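Local coordinates for protein AvrRxo1-ORF1 (Xanthomonas oryzae pv. oryzicola, PDB 4Z8T) that is a type III effector with a polynucleotide kinase domain of zeta-toxin type and binds the chaperone-like AvrRxo1-ORF2, at residues 101-112 / 126-137. Sequence-based numbering, arbitrary orientation.
Sequences CVNPDVFKSSLA and VHSESSFLADRF
Three groups grip Lys108 NZ: His127 ND1 at 2.9 Å, Ser130 OG at 3.0 Å and, within its own segment, Asp105 OD1 at 2.7 Å in a salt bridge. The ammonium lies 12° out of the imidazole plane, so it meets ND1 at the ring edge; a bend at the last torsion of the lysine chain (chi4 65°) brings it there. Ser130 OG donates to His127 O, consistent with its oxygen accepting from the lysine. Asp105 also bonds Ser98 of the AvrRxo1-ORF2 chain through OD2, tying the cluster to the partner protein.

Beside it carbon contacts take over. Leu111 is a knob among Val126, Glu129, Ser130 and Leu133, its CB 3.8 Å from Val126 CG1; Glu129, held by Thr6, Arg36 and His40, is the polar rim. Leu133 CB makes a CH-pi contact with Phe107, 3.9 Å from the centroid and 14° off the normal, opposite Val106 CG2. Ala134 CB approaches Pro104 CA at 3.7 Å.

This buried contact joins helix 123-141 to the lead-in of helix 108-113 within the zeta-toxin-like, P-loop NTPase-type region. His127 ND1 accepts from NZ, consistent with the ring proton, if neutral, lying on NE2; the Asp105 carboxylate, met nearly end-on along its C-O bond, would favour a charged ammonium.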
ATOM      1  N   CYS A 101      -3.790  29.712 -21.782  1.00 22.17           N
ATOM      2  CA  CYS A 101      -3.904  29.322 -20.378  1.00 21.09           C
ATOM      3  C   CYS A 101      -2.777  29.899 -19.531  1.00 20.95           C
ATOM      4  O   CYS A 101      -1.665  30.152 -20.034  1.00 21.88           O
ATOM      5  CB  CYS A 101      -3.907  27.795 -20.243  1.00 20.41           C
ATOM      6  SG  CYS A 101      -5.228  26.985 -21.173  1.00 23.95           S
ATOM      7  N   VAL A 102      -3.061  30.122 -18.249  1.00 20.68           N
ATOM      8  CA  VAL A 102      -2.032  30.560 -17.303  1.00 18.44           C
ATOM      9  C   VAL A 102      -1.170  29.382 -16.868  1.00 22.22           C
ATOM     10  O   VAL A 102      -1.636  28.472 -16.184  1.00 22.71           O
ATOM     11  CB  VAL A 102      -2.631  31.221 -16.059  1.00 22.30           C
ATOM     12  CG1 VAL A 102      -1.519  31.628 -15.096  1.00 24.30           C
ATOM     13  CG2 VAL A 102      -3.451  32.428 -16.457  1.00 25.53           C
ATOM     14  N   ASN A 103       0.097  29.420 -17.277  1.00 21.60           N
ATOM     15  CA  ASN A 103       1.016  28.303 -17.141  1.00 23.99           C
ATOM     16  C   ASN A 103       2.375  28.801 -17.625  1.00 22.29           C
ATOM     17  O   ASN A 103       2.496  29.170 -18.789  1.00 24.59           O
ATOM     18  CB  ASN A 103       0.534  27.168 -18.049  1.00 21.77           C
ATOM     19  CG  ASN A 103       1.404  25.935 -17.979  1.00 25.97           C
ATOM     20  OD1 ASN A 103       2.477  25.937 -17.374  1.00 26.22           O
ATOM     21  ND2 ASN A 103       0.943  24.861 -18.613  1.00 28.85           N
ATOM     22  N   PRO A 104       3.395  28.807 -16.750  1.00 23.49           N
ATOM     23  CA  PRO A 104       4.733  29.276 -17.159  1.00 25.12           C
ATOM     24  C   PRO A 104       5.300  28.484 -18.322  1.00 25.03           C
ATOM     25  O   PRO A 104       6.026  29.022 -19.157  1.00 22.42           O
ATOM     26  CB  PRO A 104       5.594  29.042 -15.912  1.00 26.89           C
ATOM     27  CG  PRO A 104       4.825  28.069 -15.071  1.00 31.27           C
ATOM     28  CD  PRO A 104       3.372  28.359 -15.347  1.00 25.96           C
ATOM     29  N   ASP A 105       4.970  27.204 -18.391  1.00 22.14           N
ATOM     30  CA  ASP A 105       5.505  26.379 -19.462  1.00 25.08           C
ATOM     31  C   ASP A 105       5.164  26.833 -20.885  1.00 26.14           C
ATOM     32  O   ASP A 105       5.881  26.483 -21.824  1.00 27.74           O
ATOM     33  CB  ASP A 105       5.083  24.925 -19.255  1.00 25.80           C
ATOM     34  CG  ASP A 105       5.631  24.346 -17.972  1.00 26.20           C
ATOM     35  OD1 ASP A 105       6.717  24.784 -17.538  1.00 27.06           O
ATOM     36  OD2 ASP A 105       4.969  23.461 -17.392  1.00 27.53           O
ATOM     37  N   VAL A 106       4.087  27.602 -21.056  1.00 24.20           N
ATOM     38  CA  VAL A 106       3.701  28.055 -22.395  1.00 24.22           C
ATOM     39  C   VAL A 106       4.701  29.044 -22.994  1.00 22.17           C
ATOM     40  O   VAL A 106       4.700  29.254 -24.207  1.00 25.11           O
ATOM     41  CB  VAL A 106       2.289  28.706 -22.457  1.00 28.53           C
ATOM     42  CG1 VAL A 106       1.211  27.750 -21.932  1.00 30.11           C
ATOM     43  CG2 VAL A 106       2.271  30.037 -21.718  1.00 26.49           C
ATOM     44  N   PHE A 107       5.534  29.653 -22.149  1.00 21.85           N
ATOM     45  CA  PHE A 107       6.508  30.645 -22.635  1.00 19.83           C
ATOM     46  C   PHE A 107       7.871  30.038 -22.893  1.00 22.99           C
ATOM     47  O   PHE A 107       8.745  30.699 -23.472  1.00 21.87           O
ATOM     48  CB  PHE A 107       6.677  31.795 -21.638  1.00 22.00           C
ATOM     49  CG  PHE A 107       5.432  32.624 -21.452  1.00 22.75           C
ATOM     50  CD1 PHE A 107       5.009  33.487 -22.452  1.00 22.50           C
ATOM     51  CD2 PHE A 107       4.687  32.542 -20.278  1.00 25.02           C
ATOM     52  CE1 PHE A 107       3.869  34.255 -22.304  1.00 24.59           C
ATOM     53  CE2 PHE A 107       3.540  33.308 -20.119  1.00 24.72           C
ATOM     54  CZ  PHE A 107       3.132  34.172 -21.133  1.00 22.51           C
ATOM     55  N   LYS A 108       8.066  28.800 -22.451  1.00 21.40           N
ATOM     56  CA  LYS A 108       9.405  28.213 -22.403  1.00 21.21           C
ATOM     57  C   LYS A 108      10.042  27.980 -23.758  1.00 22.12           C
ATOM     58  O   LYS A 108      11.224  28.264 -23.931  1.00 23.45           O
ATOM     59  CB  LYS A 108       9.412  26.911 -21.593  1.00 21.37           C
ATOM     60  CG  LYS A 108       9.401  27.148 -20.094  1.00 23.04           C
ATOM     61  CD  LYS A 108       9.639  25.846 -19.337  1.00 26.42           C
ATOM     62  CE  LYS A 108       9.884  26.109 -17.870  1.00 27.32           C
ATOM     63  NZ  LYS A 108       8.659  26.672 -17.250  1.00 28.71           N
ATOM     64  N   SER A 109       9.274  27.477 -24.717  1.00 21.97           N
ATOM     65  CA  SER A 109       9.824  27.212 -26.036  1.00 23.13           C
ATOM     66  C   SER A 109      10.305  28.514 -26.682  1.00 24.30           C
ATOM     67  O   SER A 109      11.420  28.579 -27.211  1.00 23.22           O
ATOM     68  CB  SER A 109       8.783  26.537 -26.927  1.00 29.57           C
ATOM     69  OG  SER A 109       9.312  26.307 -28.221  1.00 35.55           O
ATOM     70  N   SER A 110       9.474  29.551 -26.613  1.00 22.33           N
ATOM     71  CA  SER A 110       9.831  30.836 -27.202  1.00 21.29           C
ATOM     72  C   SER A 110      11.059  31.428 -26.524  1.00 22.48           C
ATOM     73  O   SER A 110      11.943  31.972 -27.191  1.00 21.51           O
ATOM     74  CB  SER A 110       8.664  31.824 -27.139  1.00 25.54           C
ATOM     75  OG  SER A 110       7.642  31.465 -28.055  1.00 27.19           O
ATOM     76  N   LEU A 111      11.110  31.352 -25.202  1.00 18.95           N
ATOM     77  CA  LEU A 111      12.258  31.917 -24.488  1.00 18.90           C
ATOM     78  C   LEU A 111      13.512  31.110 -24.786  1.00 19.95           C
ATOM     79  O   LEU A 111      14.616  31.661 -24.873  1.00 20.88           O
ATOM     80  CB  LEU A 111      12.000  31.935 -22.987  1.00 21.58           C
ATOM     81  CG  LEU A 111      10.885  32.890 -22.557  1.00 19.39           C
ATOM     82  CD1 LEU A 111      10.619  32.732 -21.070  1.00 21.74           C
ATOM     83  CD2 LEU A 111      11.267  34.339 -22.879  1.00 22.58           C
ATOM     84  N   ALA A 112      13.339  29.801 -24.953  1.00 19.22           N
ATOM     85  CA  ALA A 112      14.474  28.919 -25.209  1.00 23.52           C
ATOM     86  C   ALA A 112      15.054  29.110 -26.601  1.00 24.13           C
ATOM     87  O   ALA A 112      16.262  28.940 -26.794  1.00 23.60           O
ATOM     88  CB  ALA A 112      14.084  27.454 -24.991  1.00 22.27           C
ATOM     89  N   VAL A 126      15.372  28.677 -18.710  1.00 21.16           N
ATOM     90  CA  VAL A 126      14.349  29.698 -18.945  1.00 19.29           C
ATOM     91  C   VAL A 126      13.225  29.715 -17.902  1.00 22.85           C
ATOM     92  O   VAL A 126      12.313  30.534 -17.997  1.00 21.14           O
ATOM     93  CB  VAL A 126      13.726  29.627 -20.372  1.00 19.74           C
ATOM     94  CG1 VAL A 126      14.788  29.897 -21.455  1.00 20.81           C
ATOM     95  CG2 VAL A 126      13.047  28.271 -20.617  1.00 20.79           C
ATOM     96  N   HIS A 127      13.275  28.826 -16.912  1.00 20.93           N
ATOM     97  CA  HIS A 127      12.111  28.675 -16.031  1.00 21.23           C
ATOM     98  C   HIS A 127      11.755  29.920 -15.214  1.00 22.95           C
ATOM     99  O   HIS A 127      10.575  30.311 -15.149  1.00 22.07           O
ATOM    100  CB  HIS A 127      12.239  27.471 -15.097  1.00 23.16           C
ATOM    101  CG  HIS A 127      11.078  27.333 -14.165  1.00 22.08           C
ATOM    102  ND1 HIS A 127       9.831  26.920 -14.584  1.00 25.78           N
ATOM    103  CD2 HIS A 127      10.961  27.593 -12.841  1.00 27.06           C
ATOM    104  CE1 HIS A 127       8.999  26.920 -13.557  1.00 23.83           C
ATOM    105  NE2 HIS A 127       9.662  27.321 -12.489  1.00 25.07           N
ATOM    106  N   SER A 128      12.751  30.530 -14.582  1.00 23.26           N
ATOM    107  CA  SER A 128      12.492  31.729 -13.787  1.00 24.05           C
ATOM    108  C   SER A 128      11.867  32.819 -14.642  1.00 23.78           C
ATOM    109  O   SER A 128      10.874  33.435 -14.261  1.00 24.07           O
ATOM    110  CB  SER A 128      13.778  32.246 -13.144  1.00 27.50           C
ATOM    111  OG  SER A 128      14.214  31.356 -12.136  1.00 33.01           O
ATOM    112  N   GLU A 129      12.460  33.058 -15.802  1.00 20.68           N
ATOM    113  CA  GLU A 129      11.909  34.042 -16.721  1.00 20.95           C
ATOM    114  C   GLU A 129      10.475  33.701 -17.151  1.00 23.90           C
ATOM    115  O   GLU A 129       9.616  34.582 -17.246  1.00 20.52           O
ATOM    116  CB  GLU A 129      12.823  34.174 -17.943  1.00 20.37           C
ATOM    117  CG  GLU A 129      12.457  35.313 -18.870  1.00 21.89           C
ATOM    118  CD  GLU A 129      13.377  35.373 -20.071  1.00 22.26           C
ATOM    119  OE1 GLU A 129      14.027  34.342 -20.378  1.00 23.03           O
ATOM    120  OE2 GLU A 129      13.441  36.441 -20.713  1.00 22.84           O
ATOM    121  N   SER A 130      10.205  32.423 -17.404  1.00 19.69           N
ATOM    122  CA  SER A 130       8.876  32.026 -17.863  1.00 21.63           C
ATOM    123  C   SER A 130       7.867  32.212 -16.735  1.00 21.94           C
ATOM    124  O   SER A 130       6.709  32.546 -16.980  1.00 21.14           O
ATOM    125  CB  SER A 130       8.869  30.585 -18.380  1.00 22.68           C
ATOM    126  OG  SER A 130       8.868  29.651 -17.323  1.00 26.25           O
ATOM    127  N   SER A 131       8.325  32.013 -15.502  1.00 21.64           N
ATOM    128  CA  SER A 131       7.457  32.171 -14.332  1.00 24.85           C
ATOM    129  C   SER A 131       7.120  33.645 -14.149  1.00 24.69           C
ATOM    130  O   SER A 131       5.968  34.007 -13.890  1.00 25.15           O
ATOM    131  CB  SER A 131       8.122  31.587 -13.083  1.00 26.86           C
ATOM    132  OG  SER A 131       7.264  31.689 -11.958  1.00 37.27           O
ATOM    133  N   PHE A 132       8.126  34.495 -14.319  1.00 25.23           N
ATOM    134  CA  PHE A 132       7.917  35.936 -14.303  1.00 26.85           C
ATOM    135  C   PHE A 132       6.891  36.371 -15.350  1.00 26.78           C
ATOM    136  O   PHE A 132       5.994  37.169 -15.063  1.00 26.20           O
ATOM    137  CB  PHE A 132       9.252  36.652 -14.503  1.00 29.05           C
ATOM    138  CG  PHE A 132       9.125  38.016 -15.094  1.00 32.57           C
ATOM    139  CD1 PHE A 132       8.784  39.101 -14.306  1.00 40.00           C
ATOM    140  CD2 PHE A 132       9.372  38.220 -16.443  1.00 33.49           C
ATOM    141  CE1 PHE A 132       8.671  40.365 -14.857  1.00 41.72           C
ATOM    142  CE2 PHE A 132       9.256  39.482 -16.999  1.00 37.82           C
ATOM    143  CZ  PHE A 132       8.908  40.555 -16.200  1.00 41.65           C
ATOM    144  N   LEU A 133       7.008  35.849 -16.567  1.00 21.94           N
ATOM    145  CA  LEU A 133       6.037  36.183 -17.600  1.00 22.78           C
ATOM    146  C   LEU A 133       4.641  35.674 -17.255  1.00 22.22           C
ATOM    147  O   LEU A 133       3.656  36.355 -17.519  1.00 22.03           O
ATOM    148  CB  LEU A 133       6.471  35.644 -18.963  1.00 24.73           C
ATOM    149  CG  LEU A 133       7.659  36.355 -19.604  1.00 25.31           C
ATOM    150  CD1 LEU A 133       7.873  35.841 -21.016  1.00 25.68           C
ATOM    151  CD2 LEU A 133       7.460  37.877 -19.613  1.00 28.22           C
ATOM    152  N   ALA A 134       4.551  34.479 -16.675  1.00 21.90           N
ATOM    153  CA  ALA A 134       3.243  33.928 -16.331  1.00 23.81           C
ATOM    154  C   ALA A 134       2.560  34.793 -15.285  1.00 22.38           C
ATOM    155  O   ALA A 134       1.337  34.976 -15.315  1.00 23.52           O
ATOM    156  CB  ALA A 134       3.373  32.489 -15.834  1.00 25.05           C
ATOM    157  N   ASP A 135       3.350  35.333 -14.362  1.00 25.44           N
ATOM    158  CA  ASP A 135       2.790  36.154 -13.296  1.00 25.81           C
ATOM    159  C   ASP A 135       2.325  37.498 -13.828  1.00 25.69           C
ATOM    160  O   ASP A 135       1.299  38.033 -13.395  1.00 22.88           O
ATOM    161  CB  ASP A 135       3.810  36.340 -12.175  1.00 29.18           C
ATOM    162  CG  ASP A 135       4.062  35.068 -11.414  1.00 34.98           C
ATOM    163  OD1 ASP A 135       3.198  34.166 -11.460  1.00 35.04           O
ATOM    164  OD2 ASP A 135       5.123  34.969 -10.759  1.00 41.17           O
ATOM    165  N   ARG A 136       3.076  38.054 -14.772  1.00 22.45           N
ATOM    166  CA  ARG A 136       2.633  39.275 -15.415  1.00 22.44           C
ATOM    167  C   ARG A 136       1.378  39.010 -16.244  1.00 25.42           C
ATOM    168  O   ARG A 136       0.452  39.822 -16.269  1.00 25.38           O
ATOM    169  CB  ARG A 136       3.751  39.860 -16.282  1.00 26.16           C
ATOM    170  CG  ARG A 136       3.324  41.084 -17.042  1.00 31.59           C
ATOM    171  CD  ARG A 136       4.320  42.235 -16.929  1.00 43.65           C
ATOM    172  NE  ARG A 136       4.163  43.152 -18.056  1.00 43.72           N
ATOM    173  CZ  ARG A 136       3.134  43.981 -18.208  1.00 43.59           C
ATOM    174  NH1 ARG A 136       3.072  44.766 -19.272  1.00 46.27           N
ATOM    175  NH2 ARG A 136       2.167  44.028 -17.300  1.00 45.72           N
ATOM    176  N   PHE A 137       1.342  37.847 -16.889  1.00 21.69           N
ATOM    177  CA  PHE A 137       0.205  37.456 -17.714  1.00 21.19           C
ATOM    178  C   PHE A 137      -1.037  37.314 -16.825  1.00 22.08           C
ATOM    179  O   PHE A 137      -2.091  37.886 -17.116  1.00 21.21           O
ATOM    180  CB  PHE A 137       0.559  36.155 -18.456  1.00 19.49           C
ATOM    181  CG  PHE A 137      -0.561  35.561 -19.270  1.00 21.89           C
ATOM    182  CD1 PHE A 137      -1.330  36.333 -20.127  1.00 20.33           C
ATOM    183  CD2 PHE A 137      -0.813  34.199 -19.201  1.00 24.07           C
ATOM    184  CE1 PHE A 137      -2.346  35.760 -20.878  1.00 23.44           C
ATOM    185  CE2 PHE A 137      -1.821  33.617 -19.956  1.00 22.97           C
ATOM    186  CZ  PHE A 137      -2.586  34.396 -20.796  1.00 22.79           C
TER